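PDB 4H89: GCN5-related N-acetyltransferase from Kribbella flavida, which probably catalyses the transfer of an acyl group, in this family usually acetyl from acetyl-CoA, to an acceptor that is not established. Local coordinates for residues Q59-V64 and A76-N81; H88-S93 and E120-I125; P24-I29 and P40-E45; A17-I22 and S49-P54; A32-A37 and H157-G162. All coordinates share one frame; numbering follows the deposited sequence.

Contact 1: Q59-V64 and A76-N81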
# COMPACT_ATOMS: atom_id res chain seq x y z
N GLN A 59 -6.91 -13.82 8.28
CA GLN A 59 -6.10 -14.58 7.32
C GLN A 59 -4.68 -14.04 7.26
O GLN A 59 -4.22 -13.58 6.22
CB GLN A 59 -6.75 -14.55 5.94
CG GLN A 59 -8.05 -15.32 5.86
CD GLN A 59 -8.15 -16.06 4.55
OE1 GLN A 59 -8.40 -15.45 3.53
NE2 GLN A 59 -7.94 -17.38 4.58
N SER A 60 -4.03 -14.08 8.40
CA SER A 60 -2.70 -13.49 8.57
C SER A 60 -1.87 -14.41 9.43
O SER A 60 -2.40 -15.21 10.17
CB SER A 60 -2.84 -12.14 9.26
OG SER A 60 -3.53 -11.20 8.41
N ARG A 61 -0.54 -14.27 9.32
CA ARG A 61 0.36 -15.15 10.02
C ARG A 61 1.73 -14.53 10.09
O ARG A 61 2.10 -13.77 9.19
CB ARG A 61 0.39 -16.52 9.31
CG ARG A 61 1.38 -17.57 9.83
CD ARG A 61 1.06 -18.89 9.15
NE ARG A 61 1.98 -19.95 9.51
CZ ARG A 61 2.88 -20.50 8.71
NH1 ARG A 61 3.03 -20.08 7.48
NH2 ARG A 61 3.62 -21.45 9.19
N THR A 62 2.46 -14.83 11.16
CA THR A 62 3.89 -14.47 11.27
C THR A 62 4.65 -15.72 11.57
O THR A 62 4.25 -16.52 12.42
CB THR A 62 4.08 -13.41 12.35
OG1 THR A 62 3.23 -12.30 12.08
CG2 THR A 62 5.54 -12.96 12.47
N THR A 63 5.77 -15.90 10.87
CA THR A 63 6.65 -17.04 11.03
C THR A 63 8.05 -16.62 11.41
O THR A 63 8.43 -15.46 11.21
CB THR A 63 6.75 -17.86 9.75
OG1 THR A 63 7.31 -17.05 8.73
CG2 THR A 63 5.39 -18.36 9.32
N VAL A 64 8.79 -17.59 11.93
CA VAL A 64 10.24 -17.46 12.10
C VAL A 64 10.92 -18.63 11.41
O VAL A 64 10.36 -19.74 11.35
CB VAL A 64 10.71 -17.36 13.56
CG1 VAL A 64 10.35 -16.03 14.15
CG2 VAL A 64 10.18 -18.52 14.39
N ALA A 76 8.92 -13.82 8.69
CA ALA A 76 8.04 -13.36 7.63
C ALA A 76 6.69 -13.02 8.25
O ALA A 76 6.27 -13.64 9.23
CB ALA A 76 7.85 -14.40 6.56
N ASN A 77 5.98 -12.10 7.63
CA ASN A 77 4.59 -11.99 7.96
C ASN A 77 3.81 -11.88 6.66
O ASN A 77 4.34 -11.48 5.61
CB ASN A 77 4.30 -10.87 8.94
CG ASN A 77 4.37 -9.53 8.31
OD1 ASN A 77 4.73 -9.41 7.12
ND2 ASN A 77 4.02 -8.54 9.04
N MSE A 78 2.56 -12.32 6.73
CA MSE A 78 1.72 -12.56 5.57
C MSE A 78 0.29 -12.23 5.95
O MSE A 78 -0.13 -12.45 7.08
CB MSE A 78 1.94 -14.00 5.05
CG MSE A 78 1.54 -15.08 6.09
SE MSE A 78 2.69 -16.67 5.94
CE MSE A 78 4.17 -15.92 6.59
N TYR A 79 -0.47 -11.74 4.97
CA TYR A 79 -1.76 -11.11 5.30
C TYR A 79 -2.47 -10.80 3.97
O TYR A 79 -1.82 -10.77 2.94
CB TYR A 79 -1.50 -9.77 6.09
CG TYR A 79 -0.32 -9.00 5.54
CD1 TYR A 79 -0.43 -8.14 4.45
CD2 TYR A 79 0.92 -9.16 6.10
CE1 TYR A 79 0.70 -7.50 3.91
CE2 TYR A 79 2.03 -8.52 5.59
CZ TYR A 79 1.94 -7.70 4.51
OH TYR A 79 3.10 -7.11 4.04
N PRO A 80 -3.74 -10.46 4.00
CA PRO A 80 -4.37 -9.98 2.77
C PRO A 80 -3.78 -8.64 2.34
O PRO A 80 -3.56 -7.74 3.19
CB PRO A 80 -5.87 -9.85 3.14
CG PRO A 80 -6.01 -10.68 4.40
CD PRO A 80 -4.71 -10.53 5.10
N ASN A 81 -3.52 -8.45 1.06
CA ASN A 81 -2.90 -7.23 0.60
C ASN A 81 -3.80 -6.04 0.73
O ASN A 81 -3.33 -4.94 0.93
CB ASN A 81 -2.42 -7.33 -0.84
CG ASN A 81 -1.36 -6.28 -1.18
OD1 ASN A 81 -0.48 -5.97 -0.35
ND2 ASN A 81 -1.42 -5.72 -2.37
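A76 meets T63 as a hydrogen-bonded antiparallel pair, with T63 N 2.8 Å from A76 O and a second bond returning from A76 N to T63 O. The small methyl of A76 suits this place, because T63 OG1 lies only 3.5 Å from A76 CB. At N77 the facing residue is T62, a non-hydrogen-bonded pair in which T62 OG1 comes 3.6 Å from N77 CB. The hydroxyl of T62 turns to the chain beyond, where T62 OG1 bonds to W51 O and to T53 OG1. M78, a selenomethionine, exchanges two backbone bonds with R61. Its CG stands between the backbone N and the carbonyl carbon (chi1 62°), and further bends lay the chain alongside R61. M78 CG is 3.7 Å from R61 CB, SE is 3.8 Å from R61 NH1, and CE reaches T63 CG2 at 3.9 Å. T63 CG2 in turn lies over one face of the R61 guanidinium, whose nitrogens have salt bridges to D13 and D112. A long, flexible residue can thus fill the angle between an arginine shaft and a threonine methyl. Y79 brings CB to 3.4 Å from S60 OG, a hydroxyl that bonds to P58 O. P80 has no N-H to offer, and the ladder of backbone bonds stops short of it; its CD instead packs 3.3 Å from Q59 O, a buried oxygen without a polar partner. Strands 61-66 and 72-80 thereby form a beta hairpin, the antiparallel pair found in the N-terminal half of the GNAT sheet.

Contact 2: H88-S93 and E120-I125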
# COMPACT_ATOMS: atom_id res chain seq x y z
N HIS A 88 -8.56 -11.43 -1.59
CA HIS A 88 -8.15 -12.69 -2.18
C HIS A 88 -6.70 -12.67 -2.71
O HIS A 88 -6.21 -13.70 -3.16
CB HIS A 88 -9.10 -13.07 -3.33
CG HIS A 88 -9.17 -12.04 -4.39
ND1 HIS A 88 -9.84 -10.85 -4.21
CD2 HIS A 88 -8.56 -11.98 -5.58
CE1 HIS A 88 -9.67 -10.10 -5.28
NE2 HIS A 88 -8.90 -10.77 -6.13
N VAL A 89 -6.05 -11.51 -2.59
CA VAL A 89 -4.66 -11.39 -2.94
C VAL A 89 -3.88 -11.23 -1.62
O VAL A 89 -4.16 -10.30 -0.87
CB VAL A 89 -4.40 -10.18 -3.85
CG1 VAL A 89 -2.93 -10.10 -4.22
CG2 VAL A 89 -5.25 -10.23 -5.10
N ALA A 90 -2.94 -12.14 -1.37
CA ALA A 90 -2.09 -12.05 -0.18
C ALA A 90 -0.89 -11.18 -0.47
O ALA A 90 -0.55 -10.90 -1.61
CB ALA A 90 -1.59 -13.46 0.13
N SER A 91 -0.23 -10.76 0.60
CA SER A 91 1.11 -10.17 0.50
C SER A 91 1.91 -10.62 1.68
O SER A 91 1.42 -11.34 2.56
CB SER A 91 0.98 -8.67 0.46
OG SER A 91 2.25 -8.03 0.19
N ALA A 92 3.18 -10.25 1.68
CA ALA A 92 4.07 -10.65 2.73
C ALA A 92 5.28 -9.76 2.73
O ALA A 92 5.60 -9.09 1.74
CB ALA A 92 4.50 -12.10 2.52
N SER A 93 5.96 -9.77 3.86
CA SER A 93 7.26 -9.15 4.07
C SER A 93 8.21 -10.14 4.74
O SER A 93 7.78 -11.01 5.46
CB SER A 93 7.10 -7.92 4.99
OG SER A 93 6.22 -6.96 4.44
N GLU A 120 -4.70 -21.50 2.47
CA GLU A 120 -5.68 -20.57 3.03
C GLU A 120 -6.63 -20.02 1.96
O GLU A 120 -7.52 -19.25 2.27
CB GLU A 120 -4.97 -19.43 3.71
CG GLU A 120 -4.34 -19.82 5.03
CD GLU A 120 -5.34 -20.19 6.10
OE1 GLU A 120 -6.45 -19.63 6.11
OE2 GLU A 120 -4.98 -21.03 6.93
N GLY A 121 -6.44 -20.42 0.71
CA GLY A 121 -7.42 -20.09 -0.29
C GLY A 121 -7.22 -18.83 -1.08
O GLY A 121 -8.05 -18.48 -1.91
N PHE A 122 -6.08 -18.17 -0.92
CA PHE A 122 -5.82 -16.97 -1.69
C PHE A 122 -5.70 -17.36 -3.17
O PHE A 122 -5.31 -18.48 -3.52
CB PHE A 122 -4.54 -16.28 -1.19
CG PHE A 122 -4.66 -15.61 0.16
CD1 PHE A 122 -5.15 -14.33 0.28
CD2 PHE A 122 -4.32 -16.29 1.30
CE1 PHE A 122 -5.20 -13.68 1.50
CE2 PHE A 122 -4.33 -15.64 2.54
CZ PHE A 122 -4.81 -14.35 2.65
N ARG A 123 -5.94 -16.38 -4.02
CA ARG A 123 -5.86 -16.54 -5.48
C ARG A 123 -4.54 -16.04 -6.09
O ARG A 123 -4.21 -16.39 -7.21
CB ARG A 123 -6.99 -15.83 -6.17
CG ARG A 123 -8.30 -16.54 -5.99
CD ARG A 123 -9.48 -15.74 -6.49
NE ARG A 123 -10.62 -16.57 -6.86
CZ ARG A 123 -11.46 -17.13 -5.99
NH1 ARG A 123 -12.48 -17.74 -6.48
NH2 ARG A 123 -11.31 -17.07 -4.63
N ALA A 124 -3.77 -15.24 -5.34
CA ALA A 124 -2.54 -14.65 -5.81
C ALA A 124 -1.81 -14.05 -4.63
O ALA A 124 -2.35 -13.95 -3.55
CB ALA A 124 -2.83 -13.60 -6.86
N ILE A 125 -0.57 -13.67 -4.92
CA ILE A 125 0.29 -12.95 -3.98
C ILE A 125 0.88 -11.74 -4.71
O ILE A 125 1.29 -11.83 -5.85
CB ILE A 125 1.46 -13.80 -3.48
CG1 ILE A 125 0.98 -15.14 -2.95
CG2 ILE A 125 2.24 -13.09 -2.38
CD1 ILE A 125 2.07 -16.20 -2.77
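H88 reaches the 120-125 segment through both its backbone and its ring. R123 N donates to H88 O at 2.8 Å, nearly straight at 164°, while H88 CD2 lies 4.0 Å from R123 CD, and the H88 ring plane is almost perpendicular to the R123 guanidinium. The imidazole also faces the dimer interface: NE2 bonds to E154 O of the second subunit, and Y163 of that subunit meets the ring edge-to-face.

A90 N bonds to A124 O at 2.9 Å, and A90 O receives a CA-H contact from I125, the parallel ladder that joins strands 89-96 and 124-131. Helix 105-119 connects the two in a beta-alpha-beta crossover; in GNAT proteins the loop entering this helix typically binds the pyrophosphate of acetyl-CoA.

F122 lies just before the second strand. With CG beside its own backbone N and turned from the carbonyl carbon (chi1 -72°), its ring swings beneath A90, whose CB sits over the centre of one face, 3.7 Å from the centroid, in a CH-pi contact. Alanine is small enough to let the aromatic ring come this close. H88 O lies at the ring's edge, and W116 of the helix meets the same ring at a slant.

Contact 3: P24-I29 and P40-E45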
# COMPACT_ATOMS: atom_id res chain seq x y z
N PRO A 24 15.86 -6.65 16.31
CA PRO A 24 17.09 -6.14 15.69
C PRO A 24 17.15 -6.27 14.20
O PRO A 24 17.84 -5.46 13.56
CB PRO A 24 18.22 -6.91 16.40
CG PRO A 24 17.58 -7.93 17.28
CD PRO A 24 16.11 -7.67 17.35
N PHE A 25 16.47 -7.25 13.61
CA PHE A 25 16.44 -7.33 12.13
C PHE A 25 15.78 -6.14 11.54
O PHE A 25 16.21 -5.60 10.55
CB PHE A 25 15.64 -8.53 11.58
CG PHE A 25 16.02 -9.86 12.14
CD1 PHE A 25 17.24 -10.08 12.73
CD2 PHE A 25 15.09 -10.91 12.03
CE1 PHE A 25 17.55 -11.31 13.26
CE2 PHE A 25 15.40 -12.15 12.58
CZ PHE A 25 16.64 -12.35 13.16
N PHE A 26 14.64 -5.78 12.13
CA PHE A 26 13.90 -4.61 11.72
C PHE A 26 14.77 -3.38 11.78
O PHE A 26 14.86 -2.58 10.83
CB PHE A 26 12.59 -4.47 12.52
CG PHE A 26 11.87 -3.21 12.22
CD1 PHE A 26 11.15 -3.07 11.04
CD2 PHE A 26 11.93 -2.13 13.04
CE1 PHE A 26 10.48 -1.91 10.74
CE2 PHE A 26 11.29 -0.94 12.71
CZ PHE A 26 10.56 -0.83 11.57
N ARG A 27 15.41 -3.16 12.93
CA ARG A 27 16.31 -2.02 13.08
C ARG A 27 17.43 -2.00 12.04
O ARG A 27 17.72 -0.91 11.50
CB ARG A 27 16.85 -1.93 14.49
CG ARG A 27 15.80 -1.72 15.55
CD ARG A 27 15.00 -0.44 15.39
NE ARG A 27 14.09 -0.29 16.51
CZ ARG A 27 13.05 0.53 16.51
NH1 ARG A 27 12.71 1.24 15.46
NH2 ARG A 27 12.26 0.57 17.56
N GLU A 28 18.04 -3.17 11.76
CA GLU A 28 19.11 -3.27 10.73
C GLU A 28 18.56 -2.78 9.39
O GLU A 28 19.15 -1.93 8.72
CB GLU A 28 19.62 -4.73 10.50
CG GLU A 28 20.37 -5.46 11.64
CD GLU A 28 20.85 -6.93 11.34
OE1 GLU A 28 20.17 -7.80 10.69
OE2 GLU A 28 21.94 -7.26 11.83
N ILE A 29 17.37 -3.27 9.02
CA ILE A 29 16.79 -2.90 7.71
C ILE A 29 16.52 -1.42 7.57
O ILE A 29 16.85 -0.83 6.54
CB ILE A 29 15.52 -3.71 7.41
CG1 ILE A 29 15.93 -5.15 7.04
CG2 ILE A 29 14.67 -3.08 6.29
CD1 ILE A 29 14.80 -6.16 7.06
N PRO A 40 11.43 5.88 10.28
CA PRO A 40 12.68 5.60 10.98
C PRO A 40 12.61 5.64 12.51
O PRO A 40 13.54 5.21 13.18
CB PRO A 40 13.61 6.70 10.45
CG PRO A 40 12.69 7.83 10.11
CD PRO A 40 11.47 7.17 9.56
N GLU A 41 11.50 6.14 13.03
CA GLU A 41 11.41 6.37 14.47
C GLU A 41 10.26 5.61 15.15
O GLU A 41 9.75 6.05 16.16
CB GLU A 41 11.33 7.87 14.75
CG GLU A 41 12.62 8.64 14.42
CD GLU A 41 12.55 10.08 14.87
OE1 GLU A 41 11.75 10.87 14.29
OE2 GLU A 41 13.34 10.41 15.80
N LEU A 42 9.88 4.46 14.63
CA LEU A 42 8.88 3.64 15.30
C LEU A 42 9.37 3.15 16.63
O LEU A 42 10.52 2.77 16.79
CB LEU A 42 8.50 2.43 14.45
CG LEU A 42 7.82 2.69 13.11
CD1 LEU A 42 7.46 1.37 12.49
CD2 LEU A 42 6.57 3.53 13.25
N THR A 43 8.47 3.12 17.61
CA THR A 43 8.83 2.48 18.87
C THR A 43 8.99 0.99 18.66
O THR A 43 8.44 0.42 17.70
CB THR A 43 7.79 2.73 19.98
OG1 THR A 43 6.62 2.00 19.71
CG2 THR A 43 7.45 4.20 20.16
N ASP A 44 9.62 0.32 19.62
CA ASP A 44 9.72 -1.12 19.58
C ASP A 44 8.32 -1.75 19.49
O ASP A 44 8.10 -2.74 18.75
CB ASP A 44 10.40 -1.66 20.84
CG ASP A 44 11.89 -1.34 20.94
OD1 ASP A 44 12.52 -0.84 20.01
OD2 ASP A 44 12.44 -1.65 22.04
N GLU A 45 7.38 -1.20 20.22
CA GLU A 45 6.01 -1.72 20.30
C GLU A 45 5.20 -1.42 19.05
O GLU A 45 4.40 -2.27 18.59
CB GLU A 45 5.32 -1.22 21.54
CG GLU A 45 5.94 -1.66 22.87
CD GLU A 45 7.12 -0.81 23.34
OE1 GLU A 45 7.55 0.14 22.68
OE2 GLU A 45 7.63 -1.12 24.40
O HOH W 1 14.39 2.33 13.37
O HOH W 2 15.15 -1.16 19.06
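R27 NH1 and NH2 converge on a single acceptor, L42 O, at 3.0 and 2.9 Å. Both approach from the same face of that carbonyl, and the oxygen lies close to the guanidinium plane. NH2 also forms a salt bridge to D44 OD1 at 2.8 Å, with an N-H...O angle of 167°; OD1 accepts with its anti lone pair. An arginine suits the place because its flat, many-handed end can serve a carbonyl and a carboxylate together. Its chain bends at chi2 (-60°), which carries the end from the helix surface across to the loop. Water completes the polar set: one molecule links R27 NH1 to P40 O, another links R27 NE to D44 OD1.

These bonds tie helix 19-32 to the start of helix 44-51, the two N-terminal helices of the GNAT fold. T43 is the N-cap of the second helix, and its side chain caps a backbone N further along. An alanine in place of R27 is likely to leave D44 without its cationic mate and L42 O without both donors.

Apolar contact is slight. F26 CZ touches L42 CD1 at 3.9 Å, the two side chains meeting at about a right angle. F26 also packs edge-to-face with Y38, while L42 continues onto L50.

Contact 4: A17-I22 and S49-P54; sequences ADWPAI and SLWMTP
W19 and W51 meet through a corner of one indole and the stem of the other: W19 CZ3 lies 3.8 Å from W51 CB, the side chains slanting across each other without stacking. W19 has CG opposite the backbone N (chi1 171°), which swings its six-membered ring toward the 49-54 segment. M52, a selenomethionine just past the end of its helix, bends at chi2 (-59°) and again at chi3, which brings CG and SE against the W19 ring. M52 CG is 3.9 Å from W19 CE3, and SE stands 5.2 Å from the centroid of the six-membered ring, an oblique Met-aromatic contact. I22, one turn further along, sends its two branches to different partners: CG2 lies 3.9 Å from W51 CD1, and CD1 lies 4.1 Å from M52 SE. A beta-branched residue suits this double task. W51 NE1 bonds to S75 OG, which probably helps hold the indole against strand 72-80. With an alanine at W19, M52 CG and W51 CB would probably lose their packing wall and a gap would open between the helices. Such apolar packing of helices 19-32 and 44-51 beside the sheet is characteristic of the N-terminal half of a GNAT domain.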
# COMPACT_ATOMS: atom_id res chain seq x y z
N ALA A 17 7.44 -14.82 22.41
CA ALA A 17 8.80 -14.78 22.89
C ALA A 17 9.87 -14.63 21.82
O ALA A 17 11.01 -14.31 22.18
CB ALA A 17 9.07 -16.02 23.73
N ASP A 18 9.54 -14.85 20.53
CA ASP A 18 10.52 -14.64 19.45
C ASP A 18 10.73 -13.17 19.11
O ASP A 18 11.69 -12.83 18.44
CB ASP A 18 10.03 -15.37 18.20
CG ASP A 18 9.99 -16.86 18.35
OD1 ASP A 18 10.85 -17.44 19.00
OD2 ASP A 18 9.09 -17.47 17.70
N TRP A 19 9.81 -12.29 19.53
CA TRP A 19 9.88 -10.88 19.08
C TRP A 19 11.22 -10.19 19.41
O TRP A 19 11.76 -9.49 18.55
CB TRP A 19 8.66 -10.06 19.55
CG TRP A 19 8.82 -8.61 19.29
CD1 TRP A 19 9.04 -7.63 20.22
CD2 TRP A 19 8.96 -7.96 18.00
NE1 TRP A 19 9.24 -6.44 19.59
CE2 TRP A 19 9.17 -6.61 18.24
CE3 TRP A 19 8.85 -8.40 16.68
CZ2 TRP A 19 9.34 -5.70 17.22
CZ3 TRP A 19 9.02 -7.50 15.65
CH2 TRP A 19 9.26 -6.15 15.94
N PRO A 20 11.77 -10.37 20.61
CA PRO A 20 13.06 -9.74 20.87
C PRO A 20 14.17 -10.11 19.95
O PRO A 20 15.05 -9.30 19.74
CB PRO A 20 13.36 -10.13 22.34
CG PRO A 20 12.01 -10.34 22.93
CD PRO A 20 11.24 -11.00 21.83
N ALA A 21 14.13 -11.30 19.36
CA ALA A 21 15.14 -11.71 18.39
C ALA A 21 14.87 -11.13 17.02
O ALA A 21 15.79 -10.92 16.23
CB ALA A 21 15.16 -13.23 18.30
N ILE A 22 13.61 -10.82 16.71
CA ILE A 22 13.22 -10.24 15.42
C ILE A 22 13.47 -8.74 15.34
O ILE A 22 13.89 -8.21 14.31
CB ILE A 22 11.72 -10.54 15.13
CG1 ILE A 22 11.50 -12.05 15.09
CG2 ILE A 22 11.28 -9.87 13.81
CD1 ILE A 22 10.05 -12.43 15.14
N SER A 49 3.65 -4.36 16.67
CA SER A 49 2.28 -4.36 16.16
C SER A 49 2.21 -4.53 14.65
O SER A 49 1.29 -5.20 14.13
CB SER A 49 1.56 -3.09 16.57
OG SER A 49 1.23 -3.21 17.95
N LEU A 50 3.16 -3.93 13.93
CA LEU A 50 3.17 -4.03 12.49
C LEU A 50 3.58 -5.43 12.05
O LEU A 50 3.09 -5.91 11.03
CB LEU A 50 4.11 -3.00 11.88
CG LEU A 50 3.60 -1.56 11.89
CD1 LEU A 50 4.56 -0.71 11.06
CD2 LEU A 50 2.17 -1.40 11.33
N TRP A 51 4.44 -6.08 12.83
CA TRP A 51 5.06 -7.33 12.41
C TRP A 51 4.39 -8.62 12.91
O TRP A 51 4.19 -9.57 12.14
CB TRP A 51 6.55 -7.33 12.80
CG TRP A 51 7.25 -8.44 12.13
CD1 TRP A 51 7.56 -9.64 12.63
CD2 TRP A 51 7.67 -8.43 10.77
NE1 TRP A 51 8.11 -10.43 11.66
CE2 TRP A 51 8.20 -9.70 10.50
CE3 TRP A 51 7.63 -7.47 9.76
CZ2 TRP A 51 8.73 -10.03 9.25
CZ3 TRP A 51 8.14 -7.81 8.51
CH2 TRP A 51 8.66 -9.08 8.27
N MSE A 52 4.15 -8.71 14.20
CA MSE A 52 3.51 -9.84 14.84
C MSE A 52 2.05 -9.80 14.53
O MSE A 52 1.46 -8.73 14.42
CB MSE A 52 3.74 -9.80 16.36
CG MSE A 52 5.20 -9.87 16.77
SE MSE A 52 6.26 -11.40 16.23
CE MSE A 52 5.50 -12.56 17.50
N THR A 53 1.47 -10.98 14.30
CA THR A 53 0.07 -11.14 13.89
C THR A 53 -0.75 -11.50 15.09
O THR A 53 -0.53 -12.57 15.70
CB THR A 53 -0.10 -12.33 12.93
OG1 THR A 53 0.60 -12.06 11.76
CG2 THR A 53 -1.54 -12.50 12.57
N PRO A 54 -1.68 -10.62 15.46
CA PRO A 54 -2.63 -10.96 16.54
C PRO A 54 -3.73 -11.91 16.07
O PRO A 54 -4.15 -11.87 14.91
CB PRO A 54 -3.19 -9.61 16.92
CG PRO A 54 -3.04 -8.73 15.75
CD PRO A 54 -1.93 -9.28 14.91

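Contact 5: A32-A37 and H157-G162; sequences AGETYA and HHPTHG
E34 slants across the imidazole of H158, and its side chain can be followed outward from the backbone. E34 CB stands 3.9 Å from H158 NE2. E34 CG comes nearer, 3.7 Å from H158 NE2. From there the chain runs extended, and the carboxylate passes the ring with the two planes only 22° apart. E34 OE2 lies 4.0 Å from H158 CE1, in contact but not bonded to the imidazole, and it accepts at 2.5 Å from a water that also meets T160 OG1. A glutamate is long enough to pass the ring and still reach this water.

H158 is held by its own turn: ND1 accepts from both T160 N and H161 N, while P159 CD and H161 CD2 lie over opposite faces of the ring, each toward the rim. H158 and G162 exchange backbone bonds, making a tight hairpin with a three-residue loop between strands 147-155 and 164-172. In GNAT enzymes this loop and the one after the first helix commonly border the acceptor-substrate cleft; here the two meet at the surface.

G33 follows that helix with positive phi (68°), a conformation glycine adopts easily, and a CB there would point toward P159. Its carbonyl O is 3.3 Å from P159 CD and accepts at 2.6 Å from a second water, which also donates to H157 O at 2.7 Å. P159 CG also packs against A32 O. The backbone of H157 hydrogen-bonds to the second subunit.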
# COMPACT_ATOMS: atom_id res chain seq x y z
N ALA A 32 19.98 0.43 7.29
CA ALA A 32 20.68 0.24 6.02
C ALA A 32 19.98 1.03 4.93
O ALA A 32 20.64 1.64 4.07
CB ALA A 32 20.78 -1.24 5.68
N GLY A 33 18.66 1.08 4.96
CA GLY A 33 17.90 1.92 4.03
C GLY A 33 17.98 1.43 2.58
O GLY A 33 17.87 2.23 1.65
N GLU A 34 18.19 0.14 2.38
CA GLU A 34 18.42 -0.40 1.06
C GLU A 34 17.27 -1.24 0.49
O GLU A 34 17.26 -1.51 -0.69
CB GLU A 34 19.72 -1.21 1.05
CG GLU A 34 20.94 -0.31 1.29
CD GLU A 34 22.25 -1.04 1.46
OE1 GLU A 34 22.29 -2.14 2.04
OE2 GLU A 34 23.27 -0.46 1.02
N THR A 35 16.28 -1.65 1.32
CA THR A 35 15.31 -2.67 0.92
C THR A 35 13.82 -2.41 1.17
O THR A 35 12.99 -2.98 0.48
CB THR A 35 15.65 -4.01 1.53
OG1 THR A 35 15.54 -3.91 2.92
CG2 THR A 35 17.08 -4.44 1.14
N TYR A 36 13.48 -1.60 2.15
CA TYR A 36 12.07 -1.39 2.53
C TYR A 36 11.99 0.07 3.05
O TYR A 36 12.95 0.57 3.64
CB TYR A 36 11.62 -2.37 3.65
CG TYR A 36 11.23 -3.85 3.30
CD1 TYR A 36 10.07 -4.15 2.58
CD2 TYR A 36 11.98 -4.94 3.76
CE1 TYR A 36 9.71 -5.49 2.28
CE2 TYR A 36 11.62 -6.27 3.49
CZ TYR A 36 10.48 -6.56 2.73
OH TYR A 36 10.11 -7.91 2.45
N ALA A 37 10.90 0.77 2.77
CA ALA A 37 10.63 2.11 3.29
C ALA A 37 9.77 2.04 4.57
O ALA A 37 8.59 1.72 4.50
CB ALA A 37 9.93 2.95 2.23
N HIS A 157 14.74 6.37 -2.57
CA HIS A 157 16.10 6.95 -2.49
C HIS A 157 17.05 5.97 -1.82
O HIS A 157 16.94 5.67 -0.64
CB HIS A 157 16.10 8.29 -1.75
CG HIS A 157 17.43 8.96 -1.87
ND1 HIS A 157 18.42 8.83 -0.93
CD2 HIS A 157 17.96 9.66 -2.88
CE1 HIS A 157 19.52 9.42 -1.37
NE2 HIS A 157 19.26 9.96 -2.54
N HIS A 158 17.96 5.41 -2.60
CA HIS A 158 18.92 4.45 -2.13
C HIS A 158 20.19 5.21 -1.72
O HIS A 158 20.60 6.13 -2.44
CB HIS A 158 19.20 3.47 -3.27
CG HIS A 158 20.07 2.32 -2.90
ND1 HIS A 158 21.43 2.42 -2.71
CD2 HIS A 158 19.75 1.02 -2.67
CE1 HIS A 158 21.90 1.24 -2.36
NE2 HIS A 158 20.91 0.36 -2.33
N PRO A 159 20.81 4.82 -0.62
CA PRO A 159 21.97 5.59 -0.14
C PRO A 159 23.21 5.61 -1.05
O PRO A 159 24.06 6.51 -0.91
CB PRO A 159 22.29 4.94 1.21
CG PRO A 159 21.23 3.98 1.52
CD PRO A 159 20.45 3.72 0.29
N THR A 160 23.34 4.63 -1.93
CA THR A 160 24.44 4.60 -2.88
C THR A 160 23.96 4.88 -4.32
O THR A 160 24.63 5.58 -5.06
CB THR A 160 25.11 3.18 -2.87
OG1 THR A 160 25.50 2.84 -1.55
CG2 THR A 160 26.27 3.13 -3.81
N HIS A 161 22.80 4.36 -4.72
CA HIS A 161 22.41 4.35 -6.14
C HIS A 161 21.46 5.46 -6.50
O HIS A 161 21.04 5.56 -7.66
CB HIS A 161 21.80 2.99 -6.52
CG HIS A 161 22.72 1.87 -6.23
ND1 HIS A 161 24.05 1.88 -6.60
CD2 HIS A 161 22.53 0.72 -5.56
CE1 HIS A 161 24.62 0.78 -6.17
NE2 HIS A 161 23.72 0.05 -5.56
N GLY A 162 21.09 6.29 -5.52
CA GLY A 162 20.23 7.43 -5.76
C GLY A 162 18.77 7.00 -5.89
O GLY A 162 18.35 5.97 -5.32
O HOH W 3 17.46 4.81 1.91
O HOH W 4 23.98 1.86 0.39

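Contacts 1 and 2 belong to the central sheet, contact 2 buried and contact 1 only partly so, and meet where strands 72-80 and 89-96 are neighbours; both rest on backbone ladders, antiparallel in contact 1 and parallel in contact 2. Contacts 3 and 4 join the same two helices, 19-32 and 44-51, but the surface contact 3 uses a salt bridge and waters, whereas the buried contact 4 has apolar packing and no hydrogen bond. Contact 4 also reaches contact 1, through W51 O and T53. Contact 5, at the surface some 24 Å from contact 1 between centres, joins two loops by light packing, with water carrying its hydrogen bonds. Contacts 2 and 5 both touch the second subunit.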